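Local structure of EmGH1 (Erythrobacter marinus, 5Z87) at residues A267-A272 and D302-E307; K233-Y238 and T293-D298; A509-L514 and I558-E563. The protein probably hydrolyses beta-glucosides, as a family 3 glycoside hydrolase with a barrel domain, an alpha/beta domain and a fibronectin III-like domain. All blocks are in the same frame, centred on the assembly; numbering follows the deposited sequence.

Contact 1 of 3, residues A267-A272 and D302-E307; sequences AAITEA and DDWGFE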
ATOM      1  N   ALA A 267       5.135   4.308 -24.803  1.00 20.06           N
ATOM      2  CA  ALA A 267       4.996   5.407 -25.748  1.00 20.19           C
ATOM      3  C   ALA A 267       6.334   6.102 -25.998  1.00 23.68           C
ATOM      4  O   ALA A 267       6.669   6.415 -27.144  1.00 23.22           O
ATOM      5  CB  ALA A 267       3.959   6.405 -25.244  1.00 18.23           C
ATOM      6  N   ALA A 268       7.096   6.367 -24.935  1.00 19.14           N
ATOM      7  CA  ALA A 268       8.418   6.968 -25.081  1.00 22.72           C
ATOM      8  C   ALA A 268       9.322   6.124 -25.972  1.00 29.25           C
ATOM      9  O   ALA A 268      10.064   6.661 -26.804  1.00 22.89           O
ATOM     10  CB  ALA A 268       9.070   7.142 -23.707  1.00 16.36           C
ATOM     11  N   ILE A 269       9.282   4.802 -25.799  1.00 24.48           N
ATOM     12  CA  ILE A 269      10.211   3.916 -26.483  1.00 19.80           C
ATOM     13  C   ILE A 269       9.761   3.668 -27.919  1.00 26.06           C
ATOM     14  O   ILE A 269      10.530   3.881 -28.863  1.00 32.28           O
ATOM     15  CB  ILE A 269      10.356   2.598 -25.700  1.00 20.22           C
ATOM     16  CG1 ILE A 269      11.075   2.831 -24.370  1.00 20.65           C
ATOM     17  CG2 ILE A 269      11.078   1.557 -26.531  1.00 18.33           C
ATOM     18  CD1 ILE A 269      12.563   3.123 -24.501  1.00 18.59           C
ATOM     19  N   THR A 270       8.507   3.243 -28.114  1.00 21.73           N
ATOM     20  CA  THR A 270       8.035   2.806 -29.424  1.00 23.99           C
ATOM     21  C   THR A 270       7.424   3.912 -30.274  1.00 24.91           C
ATOM     22  O   THR A 270       7.223   3.696 -31.470  1.00 28.66           O
ATOM     23  CB  THR A 270       6.973   1.706 -29.307  1.00 24.48           C
ATOM     24  OG1 THR A 270       5.759   2.278 -28.803  1.00 25.89           O
ATOM     25  CG2 THR A 270       7.432   0.542 -28.417  1.00 18.03           C
ATOM     26  N   GLU A 271       7.073   5.063 -29.709  1.00 21.02           N
ATOM     27  CA  GLU A 271       6.476   6.127 -30.509  1.00 24.74           C
ATOM     28  C   GLU A 271       7.374   7.349 -30.625  1.00 27.26           C
ATOM     29  O   GLU A 271       7.584   7.854 -31.727  1.00 29.23           O
ATOM     30  CB  GLU A 271       5.116   6.557 -29.935  1.00 22.20           C
ATOM     31  CG  GLU A 271       4.007   5.516 -29.957  1.00 26.19           C
ATOM     32  CD  GLU A 271       2.753   6.000 -29.200  1.00 35.30           C
ATOM     33  OE1 GLU A 271       2.457   7.214 -29.233  1.00 39.84           O
ATOM     34  OE2 GLU A 271       2.071   5.174 -28.557  1.00 37.10           O
ATOM     35  N   ALA A 272       7.897   7.858 -29.510  1.00 25.14           N
ATOM     36  CA  ALA A 272       8.753   9.037 -29.556  1.00 26.08           C
ATOM     37  C   ALA A 272      10.214   8.703 -29.819  1.00 26.98           C
ATOM     38  O   ALA A 272      10.985   9.608 -30.152  1.00 26.83           O
ATOM     39  CB  ALA A 272       8.643   9.832 -28.247  1.00 21.54           C
ATOM     40  N   ASP A 302      12.142  -7.559 -26.795  1.00 23.93           N
ATOM     41  CA  ASP A 302      11.359  -8.439 -27.662  1.00 24.71           C
ATOM     42  C   ASP A 302       9.988  -7.854 -27.974  1.00 25.47           C
ATOM     43  O   ASP A 302       9.584  -7.802 -29.137  1.00 26.82           O
ATOM     44  CB  ASP A 302      11.206  -9.831 -27.030  1.00 27.41           C
ATOM     45  CG  ASP A 302      12.529 -10.576 -26.899  1.00 32.04           C
ATOM     46  OD1 ASP A 302      13.549 -10.118 -27.465  1.00 32.92           O
ATOM     47  OD2 ASP A 302      12.546 -11.624 -26.216  1.00 35.27           O
ATOM     48  N   ASP A 303       9.238  -7.435 -26.951  1.00 26.27           N
ATOM     49  CA  ASP A 303       7.880  -6.951 -27.205  1.00 21.40           C
ATOM     50  C   ASP A 303       7.897  -5.586 -27.882  1.00 20.06           C
ATOM     51  O   ASP A 303       7.144  -5.348 -28.829  1.00 23.30           O
ATOM     52  CB  ASP A 303       7.078  -6.856 -25.904  1.00 28.30           C
ATOM     53  CG  ASP A 303       6.645  -8.207 -25.355  1.00 29.92           C
ATOM     54  OD1 ASP A 303       6.866  -9.258 -25.993  1.00 28.35           O
ATOM     55  OD2 ASP A 303       6.059  -8.199 -24.254  1.00 30.72           O
ATOM     56  N   TRP A 304       8.723  -4.664 -27.388  1.00 15.85           N
ATOM     57  CA  TRP A 304       8.674  -3.283 -27.861  1.00 22.92           C
ATOM     58  C   TRP A 304       9.692  -2.964 -28.945  1.00 20.70           C
ATOM     59  O   TRP A 304       9.559  -1.924 -29.595  1.00 20.27           O
ATOM     60  CB  TRP A 304       8.905  -2.296 -26.708  1.00 19.03           C
ATOM     61  CG  TRP A 304       7.855  -2.321 -25.630  1.00 21.40           C
ATOM     62  CD1 TRP A 304       6.676  -3.020 -25.623  1.00 22.86           C
ATOM     63  CD2 TRP A 304       7.906  -1.608 -24.393  1.00 16.45           C
ATOM     64  NE1 TRP A 304       5.990  -2.782 -24.453  1.00 23.56           N
ATOM     65  CE2 TRP A 304       6.721  -1.916 -23.682  1.00 24.38           C
ATOM     66  CE3 TRP A 304       8.833  -0.734 -23.820  1.00 20.11           C
ATOM     67  CZ2 TRP A 304       6.448  -1.385 -22.418  1.00 18.54           C
ATOM     68  CZ3 TRP A 304       8.564  -0.206 -22.562  1.00 18.94           C
ATOM     69  CH2 TRP A 304       7.376  -0.538 -21.876  1.00 19.45           C
ATOM     70  N   GLY A 305      10.727  -3.790 -29.112  1.00 18.66           N
ATOM     71  CA  GLY A 305      11.702  -3.565 -30.158  1.00 20.04           C
ATOM     72  C   GLY A 305      12.713  -2.487 -29.870  1.00 25.20           C
ATOM     73  O   GLY A 305      13.274  -1.919 -30.816  1.00 24.38           O
ATOM     74  N   PHE A 306      12.971  -2.192 -28.591  1.00 19.75           N
ATOM     75  CA  PHE A 306      13.937  -1.159 -28.231  1.00 19.08           C
ATOM     76  C   PHE A 306      15.328  -1.484 -28.776  1.00 24.27           C
ATOM     77  O   PHE A 306      15.831  -2.603 -28.623  1.00 21.20           O
ATOM     78  CB  PHE A 306      13.993  -1.020 -26.711  1.00 18.92           C
ATOM     79  CG  PHE A 306      14.913   0.077 -26.212  1.00 15.45           C
ATOM     80  CD1 PHE A 306      14.824   1.368 -26.705  1.00 19.16           C
ATOM     81  CD2 PHE A 306      15.834  -0.189 -25.203  1.00 20.07           C
ATOM     82  CE1 PHE A 306      15.657   2.378 -26.209  1.00 18.70           C
ATOM     83  CE2 PHE A 306      16.663   0.793 -24.708  1.00 15.37           C
ATOM     84  CZ  PHE A 306      16.566   2.086 -25.198  1.00 21.62           C
ATOM     85  N   GLU A 307      15.967  -0.486 -29.379  1.00 24.79           N
ATOM     86  CA  GLU A 307      17.309  -0.654 -29.913  1.00 23.52           C
ATOM     87  C   GLU A 307      18.324   0.269 -29.263  1.00 23.54           C
ATOM     88  O   GLU A 307      19.507   0.233 -29.633  1.00 22.05           O
ATOM     89  CB  GLU A 307      17.283  -0.472 -31.437  1.00 25.04           C
ATOM     90  CG  GLU A 307      16.752  -1.747 -32.122  1.00 28.90           C
ATOM     91  CD  GLU A 307      16.348  -1.556 -33.575  1.00 47.33           C
ATOM     92  OE1 GLU A 307      16.278  -0.399 -34.046  1.00 48.75           O
ATOM     93  OE2 GLU A 307      16.103  -2.582 -34.248  1.00 53.25           O
TER

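Contact 2 of 3, residues K233-Y238 and T293-D298; sequences KHFAGY and THLLND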
ATOM      1  N   LYS A 233      13.150   7.141 -17.189  1.00 16.04           N
ATOM      2  CA  LYS A 233      13.395   6.472 -15.921  1.00 14.96           C
ATOM      3  C   LYS A 233      12.138   6.594 -15.066  1.00 20.39           C
ATOM      4  O   LYS A 233      11.275   7.432 -15.345  1.00 17.94           O
ATOM      5  CB  LYS A 233      14.621   7.080 -15.231  1.00 16.77           C
ATOM      6  CG  LYS A 233      14.447   8.548 -14.882  1.00 20.89           C
ATOM      7  CD  LYS A 233      15.674   9.118 -14.212  1.00 20.85           C
ATOM      8  CE  LYS A 233      15.345  10.458 -13.540  1.00 24.94           C
ATOM      9  NZ  LYS A 233      16.576  11.248 -13.154  1.00 20.64           N
ATOM     10  N   HIS A 234      12.001   5.748 -14.032  1.00 18.24           N
ATOM     11  CA  HIS A 234      12.876   4.629 -13.698  1.00 17.49           C
ATOM     12  C   HIS A 234      12.158   3.297 -13.911  1.00 19.38           C
ATOM     13  O   HIS A 234      11.171   3.024 -13.238  1.00 17.37           O
ATOM     14  CB  HIS A 234      13.348   4.731 -12.249  1.00 17.88           C
ATOM     15  CG  HIS A 234      13.849   6.087 -11.861  1.00 17.94           C
ATOM     16  ND1 HIS A 234      13.013   7.168 -11.678  1.00 19.33           N
ATOM     17  CD2 HIS A 234      15.103   6.527 -11.586  1.00 16.79           C
ATOM     18  CE1 HIS A 234      13.730   8.218 -11.315  1.00 21.14           C
ATOM     19  NE2 HIS A 234      14.999   7.854 -11.244  1.00 20.92           N
ATOM     20  N   PHE A 235      12.688   2.474 -14.825  1.00 14.98           N
ATOM     21  CA  PHE A 235      12.034   1.267 -15.341  1.00 15.61           C
ATOM     22  C   PHE A 235      12.093   0.138 -14.313  1.00 18.11           C
ATOM     23  O   PHE A 235      13.182  -0.368 -14.028  1.00 19.08           O
ATOM     24  CB  PHE A 235      12.756   0.842 -16.617  1.00 20.35           C
ATOM     25  CG  PHE A 235      11.948  -0.003 -17.546  1.00 13.92           C
ATOM     26  CD1 PHE A 235      10.749   0.457 -18.060  1.00 12.43           C
ATOM     27  CD2 PHE A 235      12.426  -1.242 -17.954  1.00 17.28           C
ATOM     28  CE1 PHE A 235      10.015  -0.318 -18.952  1.00 13.14           C
ATOM     29  CE2 PHE A 235      11.703  -2.030 -18.841  1.00 14.62           C
ATOM     30  CZ  PHE A 235      10.497  -1.568 -19.350  1.00 14.69           C
ATOM     31  N   ALA A 236      10.955  -0.283 -13.751  1.00 17.27           N
ATOM     32  CA  ALA A 236       9.613   0.275 -13.916  1.00 19.56           C
ATOM     33  C   ALA A 236       8.890   0.054 -12.590  1.00 23.41           C
ATOM     34  O   ALA A 236       9.108  -0.974 -11.940  1.00 25.77           O
ATOM     35  CB  ALA A 236       8.851  -0.402 -15.058  1.00 19.06           C
ATOM     36  N   GLY A 237       8.043   1.002 -12.187  1.00 19.68           N
ATOM     37  CA  GLY A 237       7.318   0.915 -10.929  1.00 19.88           C
ATOM     38  C   GLY A 237       7.978   1.601  -9.750  1.00 21.83           C
ATOM     39  O   GLY A 237       7.566   1.375  -8.609  1.00 17.77           O
ATOM     40  N   TYR A 238       8.987   2.436  -9.992  1.00 15.28           N
ATOM     41  CA  TYR A 238       9.740   3.037  -8.899  1.00 14.06           C
ATOM     42  C   TYR A 238       8.844   3.882  -7.990  1.00 15.28           C
ATOM     43  O   TYR A 238       9.075   3.944  -6.775  1.00 19.01           O
ATOM     44  CB  TYR A 238      10.888   3.838  -9.511  1.00 14.32           C
ATOM     45  CG  TYR A 238      11.833   4.540  -8.573  1.00 17.49           C
ATOM     46  CD1 TYR A 238      12.287   3.938  -7.405  1.00 18.44           C
ATOM     47  CD2 TYR A 238      12.327   5.805  -8.901  1.00 16.99           C
ATOM     48  CE1 TYR A 238      13.183   4.605  -6.559  1.00 21.88           C
ATOM     49  CE2 TYR A 238      13.216   6.466  -8.083  1.00 18.20           C
ATOM     50  CZ  TYR A 238      13.637   5.874  -6.910  1.00 19.73           C
ATOM     51  OH  TYR A 238      14.516   6.563  -6.102  1.00 21.77           O
ATOM     52  N   THR A 293      15.004  -9.729 -16.059  1.00 24.84           N
ATOM     53  CA  THR A 293      15.111 -10.117 -17.466  1.00 24.12           C
ATOM     54  C   THR A 293      13.781  -9.969 -18.182  1.00 24.23           C
ATOM     55  O   THR A 293      13.739  -9.548 -19.340  1.00 30.25           O
ATOM     56  CB  THR A 293      15.601 -11.567 -17.597  1.00 36.05           C
ATOM     57  OG1 THR A 293      16.875 -11.722 -16.960  1.00 30.98           O
ATOM     58  CG2 THR A 293      15.728 -11.952 -19.067  1.00 31.95           C
ATOM     59  N   HIS A 294      12.684 -10.342 -17.523  1.00 23.44           N
ATOM     60  CA  HIS A 294      11.368 -10.141 -18.123  1.00 22.04           C
ATOM     61  C   HIS A 294      11.152  -8.684 -18.529  1.00 26.18           C
ATOM     62  O   HIS A 294      10.669  -8.393 -19.629  1.00 28.33           O
ATOM     63  CB  HIS A 294      10.281 -10.584 -17.143  1.00 25.49           C
ATOM     64  CG  HIS A 294       8.906 -10.115 -17.513  1.00 25.97           C
ATOM     65  ND1 HIS A 294       8.207 -10.633 -18.583  1.00 30.03           N
ATOM     66  CD2 HIS A 294       8.108  -9.170 -16.960  1.00 24.00           C
ATOM     67  CE1 HIS A 294       7.033 -10.029 -18.670  1.00 32.22           C
ATOM     68  NE2 HIS A 294       6.948  -9.139 -17.696  1.00 29.72           N
ATOM     69  N   LEU A 295      11.503  -7.751 -17.642  1.00 21.36           N
ATOM     70  CA  LEU A 295      11.296  -6.333 -17.930  1.00 25.55           C
ATOM     71  C   LEU A 295      12.319  -5.815 -18.942  1.00 22.49           C
ATOM     72  O   LEU A 295      11.951  -5.228 -19.967  1.00 20.90           O
ATOM     73  CB  LEU A 295      11.377  -5.538 -16.623  1.00 27.46           C
ATOM     74  CG  LEU A 295      10.398  -4.401 -16.332  1.00 38.89           C
ATOM     75  CD1 LEU A 295       9.027  -4.690 -16.917  1.00 24.49           C
ATOM     76  CD2 LEU A 295      10.305  -4.161 -14.812  1.00 23.40           C
ATOM     77  N   LEU A 296      13.614  -6.015 -18.661  1.00 21.89           N
ATOM     78  CA  LEU A 296      14.697  -5.440 -19.456  1.00 21.59           C
ATOM     79  C   LEU A 296      14.913  -6.146 -20.796  1.00 25.55           C
ATOM     80  O   LEU A 296      15.536  -5.571 -21.690  1.00 19.05           O
ATOM     81  CB  LEU A 296      16.004  -5.462 -18.653  1.00 20.10           C
ATOM     82  CG  LEU A 296      16.026  -4.563 -17.408  1.00 21.09           C
ATOM     83  CD1 LEU A 296      17.343  -4.644 -16.650  1.00 21.83           C
ATOM     84  CD2 LEU A 296      15.734  -3.123 -17.798  1.00 22.84           C
ATOM     85  N   ASN A 297      14.412  -7.366 -20.971  1.00 25.36           N
ATOM     86  CA  ASN A 297      14.602  -8.076 -22.229  1.00 23.79           C
ATOM     87  C   ASN A 297      13.288  -8.441 -22.906  1.00 28.46           C
ATOM     88  O   ASN A 297      13.039  -7.997 -24.032  1.00 21.95           O
ATOM     89  CB  ASN A 297      15.434  -9.340 -22.009  1.00 33.35           C
ATOM     90  CG  ASN A 297      15.663 -10.101 -23.305  1.00 34.89           C
ATOM     91  OD1 ASN A 297      16.528  -9.733 -24.093  1.00 42.56           O
ATOM     92  ND2 ASN A 297      14.866 -11.142 -23.544  1.00 32.39           N
ATOM     93  N   ASP A 298      12.452  -9.260 -22.261  1.00 21.39           N
ATOM     94  CA  ASP A 298      11.253  -9.766 -22.917  1.00 24.84           C
ATOM     95  C   ASP A 298      10.328  -8.634 -23.337  1.00 25.15           C
ATOM     96  O   ASP A 298       9.825  -8.615 -24.468  1.00 28.81           O
ATOM     97  CB  ASP A 298      10.520 -10.744 -21.996  1.00 23.20           C
ATOM     98  CG  ASP A 298      11.378 -11.947 -21.619  1.00 31.65           C
ATOM     99  OD1 ASP A 298      12.569 -11.975 -21.993  1.00 31.89           O
ATOM    100  OD2 ASP A 298      10.854 -12.861 -20.946  1.00 46.36           O
TER

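Contact 3 of 3, residues A509-L514 and I558-E563; sequences ARNRRL and IGEQNE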
ATOM      1  N   ALA A 509       9.463  27.388  19.192  1.00 39.46           N
ATOM      2  CA  ALA A 509       9.402  28.606  20.006  1.00 38.72           C
ATOM      3  C   ALA A 509       9.838  29.828  19.210  1.00 37.86           C
ATOM      4  O   ALA A 509       9.204  30.888  19.292  1.00 40.40           O
ATOM      5  CB  ALA A 509      10.256  28.464  21.265  1.00 23.12           C
ATOM      6  N   ARG A 510      10.917  29.705  18.433  1.00 33.07           N
ATOM      7  CA  ARG A 510      11.300  30.801  17.554  1.00 26.34           C
ATOM      8  C   ARG A 510      10.185  31.113  16.564  1.00 32.63           C
ATOM      9  O   ARG A 510       9.871  32.284  16.316  1.00 38.25           O
ATOM     10  CB  ARG A 510      12.603  30.461  16.830  1.00 37.57           C
ATOM     11  CG  ARG A 510      12.918  31.392  15.676  1.00 36.41           C
ATOM     12  CD  ARG A 510      14.369  31.285  15.206  1.00 38.54           C
ATOM     13  NE  ARG A 510      14.602  32.138  14.032  1.00 43.74           N
ATOM     14  CZ  ARG A 510      14.790  33.457  14.090  1.00 51.11           C
ATOM     15  NH1 ARG A 510      14.777  34.081  15.264  1.00 48.42           N
ATOM     16  NH2 ARG A 510      14.985  34.160  12.978  1.00 44.62           N
ATOM     17  N   ASN A 511       9.541  30.078  16.024  1.00 30.19           N
ATOM     18  CA  ASN A 511       8.458  30.286  15.067  1.00 31.65           C
ATOM     19  C   ASN A 511       7.282  31.020  15.700  1.00 24.58           C
ATOM     20  O   ASN A 511       6.645  31.855  15.051  1.00 30.38           O
ATOM     21  CB  ASN A 511       7.995  28.941  14.500  1.00 32.02           C
ATOM     22  CG  ASN A 511       8.803  28.498  13.287  1.00 33.34           C
ATOM     23  OD1 ASN A 511       9.331  29.317  12.535  1.00 37.11           O
ATOM     24  ND2 ASN A 511       8.879  27.189  13.083  1.00 31.73           N
ATOM     25  N   ARG A 512       6.959  30.710  16.958  1.00 28.87           N
ATOM     26  CA  ARG A 512       5.875  31.424  17.632  1.00 31.05           C
ATOM     27  C   ARG A 512       6.182  32.909  17.765  1.00 34.07           C
ATOM     28  O   ARG A 512       5.306  33.752  17.531  1.00 34.39           O
ATOM     29  CB  ARG A 512       5.610  30.810  19.000  1.00 35.59           C
ATOM     30  CG  ARG A 512       5.279  29.360  18.891  1.00 37.45           C
ATOM     31  CD  ARG A 512       4.410  28.845  19.992  1.00 37.00           C
ATOM     32  NE  ARG A 512       3.697  27.691  19.456  1.00 64.02           N
ATOM     33  CZ  ARG A 512       4.159  26.443  19.481  1.00 56.78           C
ATOM     34  NH1 ARG A 512       3.439  25.463  18.943  1.00 51.08           N
ATOM     35  NH2 ARG A 512       5.330  26.174  20.057  1.00 51.73           N
ATOM     36  N   ARG A 513       7.424  33.249  18.125  1.00 37.75           N
ATOM     37  CA  ARG A 513       7.819  34.654  18.152  1.00 31.37           C
ATOM     38  C   ARG A 513       7.701  35.276  16.769  1.00 34.90           C
ATOM     39  O   ARG A 513       7.221  36.410  16.631  1.00 40.81           O
ATOM     40  CB  ARG A 513       9.243  34.795  18.696  1.00 35.21           C
ATOM     41  CG  ARG A 513       9.421  34.190  20.085  1.00 32.35           C
ATOM     42  CD  ARG A 513      10.734  34.629  20.728  1.00 42.91           C
ATOM     43  NE  ARG A 513      11.911  34.050  20.073  1.00 50.02           N
ATOM     44  CZ  ARG A 513      12.459  32.878  20.401  1.00 43.39           C
ATOM     45  NH1 ARG A 513      13.534  32.438  19.750  1.00 42.26           N
ATOM     46  NH2 ARG A 513      11.935  32.142  21.379  1.00 37.76           N
ATOM     47  N   LEU A 514       8.108  34.542  15.725  1.00 32.28           N
ATOM     48  CA  LEU A 514       8.002  35.087  14.377  1.00 24.07           C
ATOM     49  C   LEU A 514       6.550  35.259  13.962  1.00 23.92           C
ATOM     50  O   LEU A 514       6.234  36.165  13.185  1.00 26.82           O
ATOM     51  CB  LEU A 514       8.745  34.195  13.382  1.00 33.47           C
ATOM     52  CG  LEU A 514      10.270  34.156  13.499  1.00 41.60           C
ATOM     53  CD1 LEU A 514      10.842  32.959  12.728  1.00 34.48           C
ATOM     54  CD2 LEU A 514      10.898  35.481  13.023  1.00 27.89           C
ATOM     55  N   ILE A 558       3.821  21.173   7.137  1.00 17.48           N
ATOM     56  CA  ILE A 558       4.689  20.763   8.232  1.00 22.74           C
ATOM     57  C   ILE A 558       4.866  21.920   9.208  1.00 29.41           C
ATOM     58  O   ILE A 558       4.837  23.099   8.828  1.00 23.62           O
ATOM     59  CB  ILE A 558       6.039  20.259   7.685  1.00 24.28           C
ATOM     60  CG1 ILE A 558       6.830  19.567   8.784  1.00 26.17           C
ATOM     61  CG2 ILE A 558       6.863  21.401   7.090  1.00 20.61           C
ATOM     62  CD1 ILE A 558       7.942  18.708   8.230  1.00 31.49           C
ATOM     63  N   GLY A 559       5.000  21.571  10.488  1.00 27.59           N
ATOM     64  CA  GLY A 559       5.459  22.526  11.487  1.00 30.58           C
ATOM     65  C   GLY A 559       4.379  23.505  11.921  1.00 42.81           C
ATOM     66  O   GLY A 559       3.240  23.123  12.219  1.00 30.10           O
ATOM     67  N   GLU A 560       4.745  24.792  11.960  1.00 32.04           N
ATOM     68  CA  GLU A 560       3.912  25.831  12.544  1.00 30.35           C
ATOM     69  C   GLU A 560       3.189  26.654  11.504  1.00 27.27           C
ATOM     70  O   GLU A 560       2.641  27.708  11.841  1.00 36.38           O
ATOM     71  CB  GLU A 560       4.753  26.758  13.426  1.00 30.55           C
ATOM     72  CG  GLU A 560       5.089  26.164  14.779  1.00 30.84           C
ATOM     73  CD  GLU A 560       6.044  25.005  14.657  1.00 36.12           C
ATOM     74  OE1 GLU A 560       7.131  25.191  14.073  1.00 36.23           O
ATOM     75  OE2 GLU A 560       5.699  23.903  15.125  1.00 38.99           O
ATOM     76  N   GLN A 561       3.176  26.208  10.251  1.00 25.90           N
ATOM     77  CA  GLN A 561       2.588  27.021   9.193  1.00 25.93           C
ATOM     78  C   GLN A 561       1.080  27.175   9.370  1.00 30.36           C
ATOM     79  O   GLN A 561       0.522  28.226   9.040  1.00 26.45           O
ATOM     80  CB  GLN A 561       2.892  26.408   7.831  1.00 24.38           C
ATOM     81  CG  GLN A 561       4.360  26.422   7.406  1.00 26.36           C
ATOM     82  CD  GLN A 561       4.522  25.739   6.062  1.00 22.95           C
ATOM     83  OE1 GLN A 561       4.304  26.350   5.015  1.00 22.96           O
ATOM     84  NE2 GLN A 561       4.841  24.450   6.090  1.00 19.00           N
ATOM     85  N   ASN A 562       0.395  26.133   9.853  1.00 20.35           N
ATOM     86  CA  ASN A 562      -1.037  26.271  10.092  1.00 27.94           C
ATOM     87  C   ASN A 562      -1.297  27.246  11.229  1.00 26.70           C
ATOM     88  O   ASN A 562      -2.207  28.075  11.143  1.00 22.22           O
ATOM     89  CB  ASN A 562      -1.672  24.910  10.394  1.00 16.51           C
ATOM     90  CG  ASN A 562      -1.756  24.026   9.166  1.00 27.25           C
ATOM     91  OD1 ASN A 562      -1.962  24.507   8.051  1.00 23.99           O
ATOM     92  ND2 ASN A 562      -1.584  22.728   9.364  1.00 27.35           N
ATOM     93  N   GLU A 563      -0.498  27.157  12.297  1.00 27.09           N
ATOM     94  CA  GLU A 563      -0.550  28.153  13.362  1.00 27.35           C
ATOM     95  C   GLU A 563      -0.424  29.560  12.796  1.00 30.49           C
ATOM     96  O   GLU A 563      -1.255  30.432  13.076  1.00 32.41           O
ATOM     97  CB  GLU A 563       0.553  27.877  14.388  1.00 29.65           C
ATOM     98  CG  GLU A 563       0.360  28.610  15.701  1.00 32.37           C
ATOM     99  CD  GLU A 563       1.298  28.135  16.786  1.00 37.30           C
ATOM    100  OE1 GLU A 563       1.808  26.993  16.679  1.00 46.91           O
ATOM    101  OE2 GLU A 563       1.520  28.906  17.752  1.00 48.92           O
TER

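Contact 1 of 3, residues A267-A272 and D302-E307
I269 and F306 make the tight half of this contact. The CD1 methyl of I269 lies over one face of the F306 ring. It is 4.0 Å from the ring centroid and 29° off the normal, a CH-pi contact. I269 CG2 is 3.8 Å from F306 CD1, nearer the root of the same side chain. F306 therefore meets both branches of one isoleucine, and the two side chains cross at about a right angle. F306 has CG anti to its backbone N (chi1 -177°), which turns the ring face toward the isoleucine methyl. I269 also reaches W304: its CB is 4.1 Å from W304 CE3, oblique to the indole. All three residues are buried. F265 and R266 of helix 263-270 and V299 of helix 293-303 also touch W304.

The other half is thinner and faces solvent. T270 is exposed and gives only a methyl to the contact. Its CG2 rests 3.6 Å from W304 CB and 3.5 Å from W304 O. OG1 of T270 turns back to bond R266 O of its own helix (chi1 71°), which frees the methyl for W304. No hydrogen bond joins the two segments, so the hold is by apolar packing alone.

The chain leaves helix 293-303 at this point. G305 has positive phi and turns the backbone, so that W304 and F306 sit on either side of the bend and both meet I269. Helices 263-270 and 293-303 precede and follow strand 276-279 in the chain. Such side-by-side packing of outer helices is typical of the TIM-barrel fold of the family 3 N-terminal domain.

Contact 2 of 3, residues K233-Y238 and T293-D298
The F235 ring meets helix 293-303 with its edge. L295 O and L296 CD2 both lie at that edge, near the ring plane. F235 CE2 is 3.4 Å from L295 O, so the carbonyl faces the ring hydrogens and not the pi cloud. The same CE2 is 3.7 Å from L295 CG. The neighbouring CD2 of F235 is 3.8 Å from CD2 of L296. F265 meets F235 edge-to-face, and L277 of the next strand also touches it. The H234 ring is sandwiched within its own segment: Y238 CD2 is near the rim of one face and K233 CG is over the centre of the other.

F235 carries its CG anti to the backbone N (chi1 -157°), which sends the ring out from the strand to the helix. L296 and F235 slide past each other in opposite directions. A236 adds a small second touch, its CB 4.0 Å from CD2 of L295. All four touching residues are buried, and the contact is apolar apart from the one carbonyl.

This is the C-terminal end of strand 229-235 in the barrel domain. As is usual in TIM barrels, that end carries the ligand site. K233 NZ and H234 NE2 both hydrogen-bond a bound dithiothreitol, probably from the crystallisation liquor. D183 holds H234 from its ND1 side. The peptide bonds before H234 and before A236 are both cis. H234 lines the pocket, while F235 packs against the helix.

In the helix, a wider pi-type turn spans 294-298. T293 O there accepts from both N297 N and D298 N. N297 ND2 also binds D298 OD1 at 2.9 Å, nearly in its own amide plane.

Contact 3 of 3, residues A509-L514 and I558-E563
R512 and E563 cross at about a right angle and join in a two-pronged salt bridge. The guanidinium comes side-on: R512 NE meets E563 OE2 at 3.0 Å, and R512 NH1 meets OE1 of E563 at 3.2 Å. Both carboxylate oxygens use their syn lone pairs. The two planes are 32° apart, so OE2 is close to the guanidinium plane while OE1 is tilted from it. E563 has CG anti to its backbone N (chi1 -165°) and is extended beyond, which carries the carboxylate across to the arginine. With an alanine here R512 would probably lose both bonds of its salt bridge and be freer to turn, the E560 carboxylate being more distant.

N511 and E560 also cross at about a right angle. N511 ND2 gives a hydrogen bond to E560 OE1, 2.8 Å long, on the anti lone pair. The amide and carboxylate planes are 34° apart. N511 OD1 is used by A484 N, which helps fix the rotation of the buried amide. E560 is bent at chi2, which brings OE1 back over to N511.

Helices 508-522 and 561-569 lead into neighbouring parallel strands, 527-533 and 574-580, of the alpha/beta C-terminal domain. Helix 561-569 belongs to the beta-alpha-beta crossover between those strands. E560 sits at its N-cap position.

A type II' turn, I558 to Q561, leads into that helix, with G559 at positive phi. Q561 NE2 spans the turn to I558 O at 3.1 Å. The I558 side chain packs on F653 of the second subunit.

From the N terminus, 233-238 comes first, then 267-272, then 293-298 and 302-307. Contact 2 closes a loop of 54 residues and contact 1 one of 29, and the two cross along the chain. Both use helix 293-303, contact 2 at its start and contact 1 at its end. They also touch: W304 CZ3 is 3.9 Å from F235 CE1. Together they tie strand 229-235 and helix 263-270 to that one helix in the barrel domain. Contact 3 follows in series, closes 43 residues in the alpha/beta C-terminal domain and ties helix 508-522 to the start of helix 561-569. Its centre is about 51 Å from that of contact 1 and about 44 Å from that of contact 2.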